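Local coordinates for APL1 (Anopheles gambiae, PDB 3O6N), which probably pairs with the leucine-rich repeat protein LRIM1 in a heterodimeric complex that regulates complement-like immunity in the mosquito, at residues S355-F360 / D378-H383; H309-Q314 / T332-T337; D326-V331 / S347-D352. All coordinates share one frame; numbering follows the deposited sequence. Where two conformers were deposited one is given.

Contact 1. Residues S355-F360 / D378-H383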
loop_
_atom_site.group_PDB
_atom_site.type_symbol
_atom_site.label_atom_id
_atom_site.label_comp_id
_atom_site.label_asym_id
_atom_site.label_seq_id
_atom_site.Cartn_x
_atom_site.Cartn_y
_atom_site.Cartn_z
ATOM N N SER A 355 36.321 3.375 19.906
ATOM C CA SER A 355 34.874 3.495 20.030
ATOM C C SER A 355 34.208 2.119 20.108
ATOM O O SER A 355 33.293 1.914 20.901
ATOM C CB SER A 355 34.293 4.301 18.868
ATOM O OG SER A 355 32.928 4.591 19.100
ATOM N N LEU A 356 34.681 1.176 19.299
ATOM C CA LEU A 356 34.144 -0.183 19.329
ATOM C C LEU A 356 34.431 -0.897 20.649
ATOM O O LEU A 356 33.575 -1.617 21.164
ATOM C CB LEU A 356 34.677 -1.006 18.161
ATOM C CG LEU A 356 34.127 -0.659 16.782
ATOM C CD1 LEU A 356 34.719 -1.606 15.744
ATOM C CD2 LEU A 356 32.593 -0.728 16.777
ATOM N N ARG A 357 35.628 -0.704 21.199
ATOM C CA ARG A 357 35.951 -1.312 22.487
ATOM C C ARG A 357 35.023 -0.795 23.580
ATOM O O ARG A 357 34.519 -1.569 24.396
ATOM C CB ARG A 357 37.415 -1.083 22.864
ATOM C CG ARG A 357 38.367 -1.916 22.036
ATOM C CD ARG A 357 39.815 -1.717 22.454
ATOM N NE ARG A 357 40.679 -1.936 21.304
ATOM C CZ ARG A 357 41.301 -0.969 20.643
ATOM N NH1 ARG A 357 41.196 0.292 21.040
ATOM N NH2 ARG A 357 42.051 -1.271 19.597
ATOM N N ALA A 358 34.795 0.514 23.593
ATOM C CA ALA A 358 33.881 1.107 24.565
ATOM C C ALA A 358 32.462 0.601 24.335
ATOM O O ALA A 358 31.756 0.241 25.278
ATOM C CB ALA A 358 33.923 2.627 24.482
ATOM N N LEU A 359 32.053 0.563 23.072
ATOM C CA LEU A 359 30.695 0.150 22.724
ATOM C C LEU A 359 30.374 -1.221 23.300
ATOM O O LEU A 359 29.347 -1.405 23.954
ATOM C CB LEU A 359 30.518 0.121 21.209
ATOM C CG LEU A 359 29.107 -0.203 20.709
ATOM C CD1 LEU A 359 28.122 0.862 21.176
ATOM C CD2 LEU A 359 29.101 -0.327 19.196
ATOM N N PHE A 360 31.272 -2.175 23.069
ATOM C CA PHE A 360 31.037 -3.564 23.454
ATOM C C PHE A 360 31.125 -3.839 24.959
ATOM O O PHE A 360 30.949 -4.971 25.400
ATOM C CB PHE A 360 31.940 -4.510 22.657
ATOM C CG PHE A 360 31.376 -4.883 21.316
ATOM C CD1 PHE A 360 30.779 -6.120 21.121
ATOM C CD2 PHE A 360 31.415 -3.990 20.259
ATOM C CE1 PHE A 360 30.248 -6.463 19.891
ATOM C CE2 PHE A 360 30.886 -4.326 19.027
ATOM C CZ PHE A 360 30.300 -5.565 18.841
ATOM N N ASP A 378 44.725 -1.020 6.466
ATOM C CA ASP A 378 44.914 -0.183 7.652
ATOM C C ASP A 378 43.953 -0.529 8.784
ATOM O O ASP A 378 43.943 0.129 9.824
ATOM C CB ASP A 378 44.745 1.294 7.293
ATOM C CG ASP A 378 45.835 1.797 6.375
ATOM O OD1 ASP A 378 46.993 1.359 6.538
ATOM O OD2 ASP A 378 45.532 2.626 5.491
ATOM N N TYR A 379 43.140 -1.557 8.576
ATOM C CA TYR A 379 42.084 -1.886 9.524
ATOM C C TYR A 379 42.280 -3.264 10.142
ATOM O O TYR A 379 43.067 -4.071 9.651
ATOM C CB TYR A 379 40.716 -1.791 8.842
ATOM C CG TYR A 379 40.323 -0.376 8.469
ATOM C CD1 TYR A 379 39.212 0.236 9.041
ATOM C CD2 TYR A 379 41.069 0.351 7.554
ATOM C CE1 TYR A 379 38.859 1.536 8.703
ATOM C CE2 TYR A 379 40.726 1.644 7.212
ATOM C CZ TYR A 379 39.620 2.232 7.786
ATOM O OH TYR A 379 39.287 3.522 7.438
ATOM N N GLN A 380 41.564 -3.516 11.231
ATOM C CA GLN A 380 41.602 -4.803 11.906
ATOM C C GLN A 380 40.229 -5.064 12.510
ATOM O O GLN A 380 39.414 -4.148 12.630
ATOM C CB GLN A 380 42.662 -4.796 13.012
ATOM C CG GLN A 380 42.342 -3.835 14.152
ATOM C CD GLN A 380 43.395 -3.840 15.246
ATOM O OE1 GLN A 380 44.381 -4.568 15.170
ATOM N NE2 GLN A 380 43.185 -3.025 16.274
ATOM N N LEU A 381 39.972 -6.310 12.889
ATOM C CA LEU A 381 38.716 -6.649 13.550
ATOM C C LEU A 381 38.760 -6.313 15.037
ATOM O O LEU A 381 39.709 -6.674 15.746
ATOM C CB LEU A 381 38.393 -8.131 13.364
ATOM C CG LEU A 381 37.996 -8.577 11.957
ATOM C CD1 LEU A 381 37.922 -10.093 11.889
ATOM C CD2 LEU A 381 36.664 -7.955 11.543
ATOM N N GLU A 382 37.738 -5.597 15.491
ATOM C CA GLU A 382 37.523 -5.335 16.906
ATOM C C GLU A 382 36.103 -5.790 17.205
ATOM O O GLU A 382 35.138 -5.217 16.694
ATOM C CB GLU A 382 37.690 -3.843 17.214
ATOM C CG GLU A 382 37.544 -3.476 18.688
ATOM C CD GLU A 382 38.406 -4.337 19.597
ATOM O OE1 GLU A 382 39.649 -4.201 19.560
ATOM O OE2 GLU A 382 37.835 -5.155 20.348
ATOM N N HIS A 383 35.983 -6.842 18.007
ATOM C CA HIS A 383 34.689 -7.458 18.265
ATOM C C HIS A 383 33.935 -7.736 16.962
ATOM O O HIS A 383 32.742 -7.444 16.841
ATOM C CB HIS A 383 33.862 -6.592 19.214
ATOM C CG HIS A 383 34.479 -6.432 20.570
ATOM N ND1 HIS A 383 34.720 -7.500 21.408
ATOM C CD2 HIS A 383 34.900 -5.329 21.234
ATOM C CE1 HIS A 383 35.264 -7.062 22.530
ATOM N NE2 HIS A 383 35.384 -5.750 22.450
HETATM O O HOH W 1 35.547 -4.053 24.513
#
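F360 and H383 lay their rings on one another in an offset stack, centroids 4.6 Å apart and planes inclined by 17°. The two side chains run past each other in opposite directions, so each ring receives the other residue's CB. H383 CB sits over the centre of the F360 ring, 3.4 Å from its centroid and almost on the normal, while F360 CB reaches the H383 imidazole nearer its rim, 3.4 Å from CD2. The opposite face of that imidazole carries OE2 of E382, which holds the ring between a carboxylate oxygen and a phenylalanine; a nearby negative charge may favour protonation of H383, though R357 partly offsets that carboxylate. Its NE2 is tied through one water to the backbone O of R357, which, with the stack, helps hold the ring's rotation.

E382 turns to the helix with CG anti to its backbone N (chi1 -177°) and then bends at chi2 (51°), bringing CG to 3.8 Å from L356 CB and laying the carboxylate across the extended chain of R357. R357 CG packs on E382 CD at 3.4 Å, and NE gives OE1 a weak hydrogen bond of 3.0 Å within a salt bridge, the guanidinium and carboxylate planes steeply turned. NH2 of the same guanidinium has a second salt bridge to E389. L356, buried beneath, sets CD1 against the backbone O of E382 and also touches C387 of strand 385-388. A short helix packed beside a disulfide-linked hairpin in this way is consistent with the cysteine-rich C-terminal cap of an extracellular leucine-rich repeat domain.

Contact 2. Residues H309-Q314 / T332-T337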
loop_
_atom_site.group_PDB
_atom_site.type_symbol
_atom_site.label_atom_id
_atom_site.label_comp_id
_atom_site.label_asym_id
_atom_site.label_seq_id
_atom_site.Cartn_x
_atom_site.Cartn_y
_atom_site.Cartn_z
ATOM N N HIS A 309 29.175 10.885 11.124
ATOM C CA HIS A 309 29.232 11.176 12.552
ATOM C C HIS A 309 27.827 11.254 13.132
ATOM O O HIS A 309 27.052 12.142 12.780
ATOM C CB HIS A 309 29.979 12.487 12.792
ATOM C CG HIS A 309 31.326 12.534 12.144
ATOM N ND1 HIS A 309 32.440 11.942 12.699
ATOM C CD2 HIS A 309 31.735 13.084 10.975
ATOM C CE1 HIS A 309 33.478 12.129 11.903
ATOM N NE2 HIS A 309 33.076 12.819 10.850
ATOM N N VAL A 310 27.510 10.327 14.031
ATOM C CA VAL A 310 26.157 10.207 14.558
ATOM C C VAL A 310 26.135 10.020 16.072
ATOM O O VAL A 310 25.073 9.873 16.670
ATOM C CB VAL A 310 25.420 9.015 13.913
ATOM C CG1 VAL A 310 25.271 9.232 12.414
ATOM C CG2 VAL A 310 26.170 7.708 14.202
ATOM N N GLU A 311 27.307 10.038 16.691
ATOM C CA GLU A 311 27.419 9.722 18.111
ATOM C C GLU A 311 26.558 10.623 19.007
ATOM O O GLU A 311 26.046 10.185 20.040
ATOM C CB GLU A 311 28.893 9.735 18.530
ATOM C CG GLU A 311 29.150 10.136 19.954
ATOM C CD GLU A 311 30.631 10.276 20.239
ATOM O OE1 GLU A 311 31.415 9.443 19.731
ATOM O OE2 GLU A 311 31.008 11.224 20.958
ATOM N N ARG A 312 26.379 11.877 18.607
ATOM C CA ARG A 312 25.580 12.803 19.404
ATOM C C ARG A 312 24.125 12.354 19.536
ATOM O O ARG A 312 23.385 12.865 20.374
ATOM C CB ARG A 312 25.661 14.224 18.840
ATOM C CG ARG A 312 27.008 14.876 19.058
ATOM C CD ARG A 312 27.050 16.278 18.474
ATOM N NE ARG A 312 28.307 16.952 18.792
ATOM C CZ ARG A 312 28.614 18.183 18.394
ATOM N NH1 ARG A 312 27.754 18.869 17.652
ATOM N NH2 ARG A 312 29.778 18.724 18.733
ATOM N N ASN A 313 23.723 11.385 18.719
ATOM C CA ASN A 313 22.352 10.889 18.751
ATOM C C ASN A 313 22.103 9.873 19.863
ATOM O O ASN A 313 21.037 9.265 19.926
ATOM C CB ASN A 313 21.967 10.293 17.397
ATOM C CG ASN A 313 21.756 11.355 16.336
ATOM O OD1 ASN A 313 20.673 11.940 16.226
ATOM N ND2 ASN A 313 22.796 11.615 15.550
ATOM N N GLN A 314 23.090 9.700 20.738
ATOM C CA GLN A 314 22.991 8.749 21.844
ATOM C C GLN A 314 21.639 8.725 22.570
ATOM O O GLN A 314 21.081 7.653 22.789
ATOM C CB GLN A 314 24.119 8.973 22.857
ATOM C CG GLN A 314 24.081 7.996 24.020
ATOM C CD GLN A 314 25.273 8.131 24.943
ATOM O OE1 GLN A 314 26.176 8.935 24.703
ATOM N NE2 GLN A 314 25.281 7.344 26.011
ATOM N N THR A 332 32.084 6.480 14.954
ATOM C CA THR A 332 31.860 6.200 16.370
ATOM C C THR A 332 30.388 5.994 16.729
ATOM O O THR A 332 29.487 6.460 16.033
ATOM C CB THR A 332 32.412 7.325 17.273
ATOM O OG1 THR A 332 31.697 8.537 17.018
ATOM C CG2 THR A 332 33.895 7.557 17.021
ATOM N N LEU A 333 30.168 5.299 17.837
ATOM C CA LEU A 333 28.834 5.090 18.375
ATOM C C LEU A 333 28.952 4.943 19.884
ATOM O O LEU A 333 29.803 4.205 20.374
ATOM C CB LEU A 333 28.200 3.832 17.773
ATOM C CG LEU A 333 26.795 3.490 18.279
ATOM C CD1 LEU A 333 25.800 4.567 17.850
ATOM C CD2 LEU A 333 26.349 2.110 17.789
ATOM N N LYS A 334 28.105 5.660 20.615
ATOM C CA LYS A 334 28.097 5.585 22.071
ATOM C C LYS A 334 26.727 5.161 22.581
ATOM O O LYS A 334 25.704 5.680 22.138
ATOM C CB LYS A 334 28.458 6.940 22.686
ATOM C CG LYS A 334 29.919 7.323 22.588
ATOM C CD LYS A 334 30.157 8.663 23.272
ATOM C CE LYS A 334 31.624 9.055 23.251
ATOM N NZ LYS A 334 31.828 10.391 23.878
ATOM N N LEU A 335 26.715 4.220 23.518
ATOM C CA LEU A 335 25.480 3.784 24.152
ATOM C C LEU A 335 25.642 3.834 25.666
ATOM O O LEU A 335 26.724 3.562 26.190
ATOM C CB LEU A 335 25.118 2.360 23.719
ATOM C CG LEU A 335 24.731 2.103 22.257
ATOM C CD1 LEU A 335 24.495 0.617 22.037
ATOM C CD2 LEU A 335 23.494 2.901 21.865
ATOM N N SER A 336 24.570 4.188 26.364
ATOM C CA SER A 336 24.570 4.191 27.822
ATOM C C SER A 336 24.490 2.764 28.345
ATOM O O SER A 336 24.058 1.859 27.632
ATOM C CB SER A 336 23.387 4.997 28.356
ATOM O OG SER A 336 23.483 6.360 27.976
ATOM N N THR A 337 24.891 2.572 29.597
ATOM C CA THR A 337 24.862 1.256 30.217
ATOM C C THR A 337 23.449 0.679 30.214
ATOM O O THR A 337 23.263 -0.537 30.165
ATOM C CB THR A 337 25.377 1.318 31.671
ATOM O OG1 THR A 337 26.649 1.976 31.700
ATOM C CG2 THR A 337 25.524 -0.082 32.246
HETATM O O HOH W 2 29.775 8.789 14.615
HETATM O O HOH W 3 25.835 7.401 19.944
#
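Two successive coils of the leucine-rich repeat solenoid meet here on the side away from the parallel strands, the 3-10 turn 311-313 lying against the extended run 332-336. E311 reaches across with its chain extended beyond CG, and its carboxylate is shared between two partners. T332 OG1 donates to OE1 at 2.9 Å, coming from above the carboxylate plane, and OG1 is placed for this by a chi1 of 64°, between the backbone N and the carbonyl carbon. In the conformer given, K334 NZ makes a weak salt bridge to OE2 at 3.1 Å, a link less certain than the one from T332, and K334 CE and CD pack against E311 CD.

Farther along, Q314 stretches over K334, its CG 3.4 Å from the backbone O of K334. Waters bridge the backbones: one molecule takes a hydrogen bond from V310 N and gives one to T332 O, and a second links E311 O with K334 N. Between these two segments no direct backbone hydrogen bond forms. At the far end, Q314 NE2 makes a weak, bent hydrogen bond of 2.8 Å to S336 OG, which is also bonded to D318 OD2.

Contact 3. Residues D326-V331 / S347-D352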
loop_
_atom_site.group_PDB
_atom_site.type_symbol
_atom_site.label_atom_id
_atom_site.label_comp_id
_atom_site.label_asym_id
_atom_site.label_seq_id
_atom_site.Cartn_x
_atom_site.Cartn_y
_atom_site.Cartn_z
ATOM N N ASP A 326 24.187 -0.315 9.602
ATOM C CA ASP A 326 25.066 -0.949 8.624
ATOM C C ASP A 326 25.074 -0.194 7.297
ATOM O O ASP A 326 24.104 0.476 6.940
ATOM C CB ASP A 326 24.666 -2.416 8.403
ATOM C CG ASP A 326 23.288 -2.555 7.778
ATOM O OD1 ASP A 326 22.289 -2.541 8.531
ATOM O OD2 ASP A 326 23.209 -2.668 6.538
ATOM N N HIS A 327 26.186 -0.303 6.579
ATOM C CA HIS A 327 26.344 0.312 5.263
ATOM C C HIS A 327 26.264 1.841 5.276
ATOM O O HIS A 327 25.457 2.452 4.576
ATOM C CB HIS A 327 25.389 -0.310 4.245
ATOM C CG HIS A 327 25.704 -1.739 3.934
ATOM N ND1 HIS A 327 25.215 -2.790 4.682
ATOM C CD2 HIS A 327 26.475 -2.292 2.969
ATOM C CE1 HIS A 327 25.666 -3.928 4.186
ATOM N NE2 HIS A 327 26.431 -3.654 3.144
ATOM N N ASN A 328 27.119 2.440 6.093
ATOM C CA ASN A 328 27.366 3.872 6.073
ATOM C C ASN A 328 28.875 4.075 6.156
ATOM O O ASN A 328 29.639 3.185 5.776
ATOM C CB ASN A 328 26.659 4.566 7.240
ATOM C CG ASN A 328 25.168 4.746 7.001
ATOM O OD1 ASN A 328 24.749 5.698 6.348
ATOM N ND2 ASN A 328 24.363 3.833 7.535
ATOM N N SER A 329 29.306 5.238 6.634
ATOM C CA SER A 329 30.732 5.478 6.876
ATOM C C SER A 329 30.956 5.975 8.302
ATOM O O SER A 329 31.793 6.857 8.554
ATOM C CB SER A 329 31.298 6.473 5.859
ATOM O OG SER A 329 31.222 5.948 4.543
ATOM N N ILE A 330 30.213 5.388 9.234
ATOM C CA ILE A 330 30.199 5.843 10.623
ATOM C C ILE A 330 31.496 5.511 11.362
ATOM O O ILE A 330 32.033 4.407 11.232
ATOM C CB ILE A 330 28.992 5.248 11.371
ATOM C CG1 ILE A 330 27.696 5.772 10.747
ATOM C CG2 ILE A 330 29.063 5.584 12.852
ATOM C CD1 ILE A 330 26.452 4.977 11.124
ATOM N N VAL A 331 31.987 6.467 12.142
ATOM C CA VAL A 331 33.265 6.315 12.828
ATOM C C VAL A 331 33.117 5.953 14.305
ATOM O O VAL A 331 33.929 5.208 14.850
ATOM C CB VAL A 331 34.116 7.590 12.692
ATOM C CG1 VAL A 331 34.549 7.777 11.249
ATOM C CG2 VAL A 331 33.336 8.799 13.180
ATOM N N SER A 347 27.848 -3.387 10.693
ATOM C CA SER A 347 28.866 -3.739 9.708
ATOM C C SER A 347 28.911 -2.766 8.531
ATOM O O SER A 347 27.998 -1.957 8.331
ATOM C CB SER A 347 28.697 -5.185 9.227
ATOM O OG SER A 347 27.578 -5.324 8.365
ATOM N N HIS A 348 29.994 -2.843 7.766
ATOM C CA HIS A 348 30.192 -1.967 6.618
ATOM C C HIS A 348 30.122 -0.496 7.006
ATOM O O HIS A 348 29.306 0.255 6.479
ATOM C CB HIS A 348 29.176 -2.274 5.515
ATOM C CG HIS A 348 29.323 -3.639 4.925
ATOM N ND1 HIS A 348 28.769 -4.763 5.502
ATOM C CD2 HIS A 348 29.969 -4.067 3.814
ATOM C CE1 HIS A 348 29.061 -5.821 4.766
ATOM N NE2 HIS A 348 29.789 -5.427 3.738
ATOM N N ASN A 349 30.986 -0.097 7.932
ATOM C CA ASN A 349 31.130 1.308 8.284
ATOM C C ASN A 349 32.601 1.723 8.260
ATOM O O ASN A 349 33.373 1.207 7.450
ATOM C CB ASN A 349 30.459 1.604 9.626
ATOM C CG ASN A 349 28.974 1.895 9.476
ATOM O OD1 ASN A 349 28.602 2.935 8.952
ATOM N ND2 ASN A 349 28.121 0.970 9.923
ATOM N N ASP A 350 32.992 2.649 9.131
ATOM C CA ASP A 350 34.377 3.130 9.163
ATOM C C ASP A 350 34.833 3.367 10.601
ATOM O O ASP A 350 35.303 4.455 10.951
ATOM C CB ASP A 350 34.512 4.418 8.347
ATOM C CG ASP A 350 35.955 4.827 8.133
ATOM O OD1 ASP A 350 36.824 3.931 8.063
ATOM O OD2 ASP A 350 36.220 6.045 8.031
ATOM N N TRP A 351 34.711 2.329 11.421
ATOM C CA TRP A 351 34.854 2.452 12.868
ATOM C C TRP A 351 36.232 2.869 13.366
ATOM O O TRP A 351 37.256 2.450 12.834
ATOM C CB TRP A 351 34.477 1.136 13.548
ATOM C CG TRP A 351 33.068 0.722 13.285
ATOM C CD1 TRP A 351 32.654 -0.346 12.548
ATOM C CD2 TRP A 351 31.882 1.376 13.751
ATOM N NE1 TRP A 351 31.281 -0.405 12.530
ATOM C CE2 TRP A 351 30.784 0.645 13.257
ATOM C CE3 TRP A 351 31.645 2.508 14.538
ATOM C CZ2 TRP A 351 29.464 1.007 13.528
ATOM C CZ3 TRP A 351 30.330 2.869 14.802
ATOM C CH2 TRP A 351 29.260 2.118 14.300
ATOM N N ASP A 352 36.225 3.696 14.405
ATOM C CA ASP A 352 37.398 3.915 15.231
ATOM C C ASP A 352 37.451 2.766 16.233
ATOM O O ASP A 352 36.443 2.444 16.865
ATOM C CB ASP A 352 37.277 5.249 15.967
ATOM C CG ASP A 352 38.321 5.411 17.051
ATOM O OD1 ASP A 352 39.485 5.701 16.709
ATOM O OD2 ASP A 352 37.978 5.246 18.242
HETATM O O HOH W 4 34.224 7.796 7.659
#
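Equivalent turns of two successive leucine-rich repeats stack here, and N349 supplies the asparagine that ties one coil to the next. Its OD1 takes a nearly straight hydrogen bond of 2.9 Å from I330 N, tilted from the carbonyl plane, and a weak one from N328 N, while ND2 is bonded to the backbone O atoms of L325 and L346. N328 does the same one coil earlier, with ND2 on L302 and L325 and OD1 on L307 N, so the two asparagines repeat one role in successive coils, as in the asparagine ladder of leucine-rich repeats.

At one end H327 and H348 point the same way and overlap in an offset stack, centroids 4.0 Å apart, planes at 12°, with H327 NE2 over the centre of the H348 ring. H327 ND1 bonds in its ring plane to the anti lone pair of D326 OD2 at 2.7 Å, holding that imidazole's rotation, and H348 ND1 bonds to S347 OG, itself bonded to D370 OD2. Backbone bonds complete the join: H327 N to S347 O, D350 N to I330 O at 2.9 Å, and D352 N to V331 O at 2.8 Å. I330 CG2 packs on W351 CZ3 at 3.6 Å.

Beyond the pair, W351 touches C387 of strand 385-388, D350 bonds to Y379, and D352 caps S355 N at the start of helix 353-359, just past strand 351-352.

Overall arrangement
All three contacts cluster at the C-terminal end of the solenoid, centres 11 to 14 Å apart and 32 to 41 Å from the centre of the chain. Contacts 2 and 3 interlock along the sequence, 326-331 running directly into 332-337, and together join the last coils; contact 1 opens only after both have closed. Strand 351-352 of contact 3 leads into helix 353-359 of contact 1 and joins the small mixed sheet with 385-388 and 380-382. Contacts between them knit the end: S355 OG probably bonds to L333 N, L356 CD1 packs on W351 CB, and L359 packs on L335. The repeats thus pass continuously into the terminal cap, which covers the final coil.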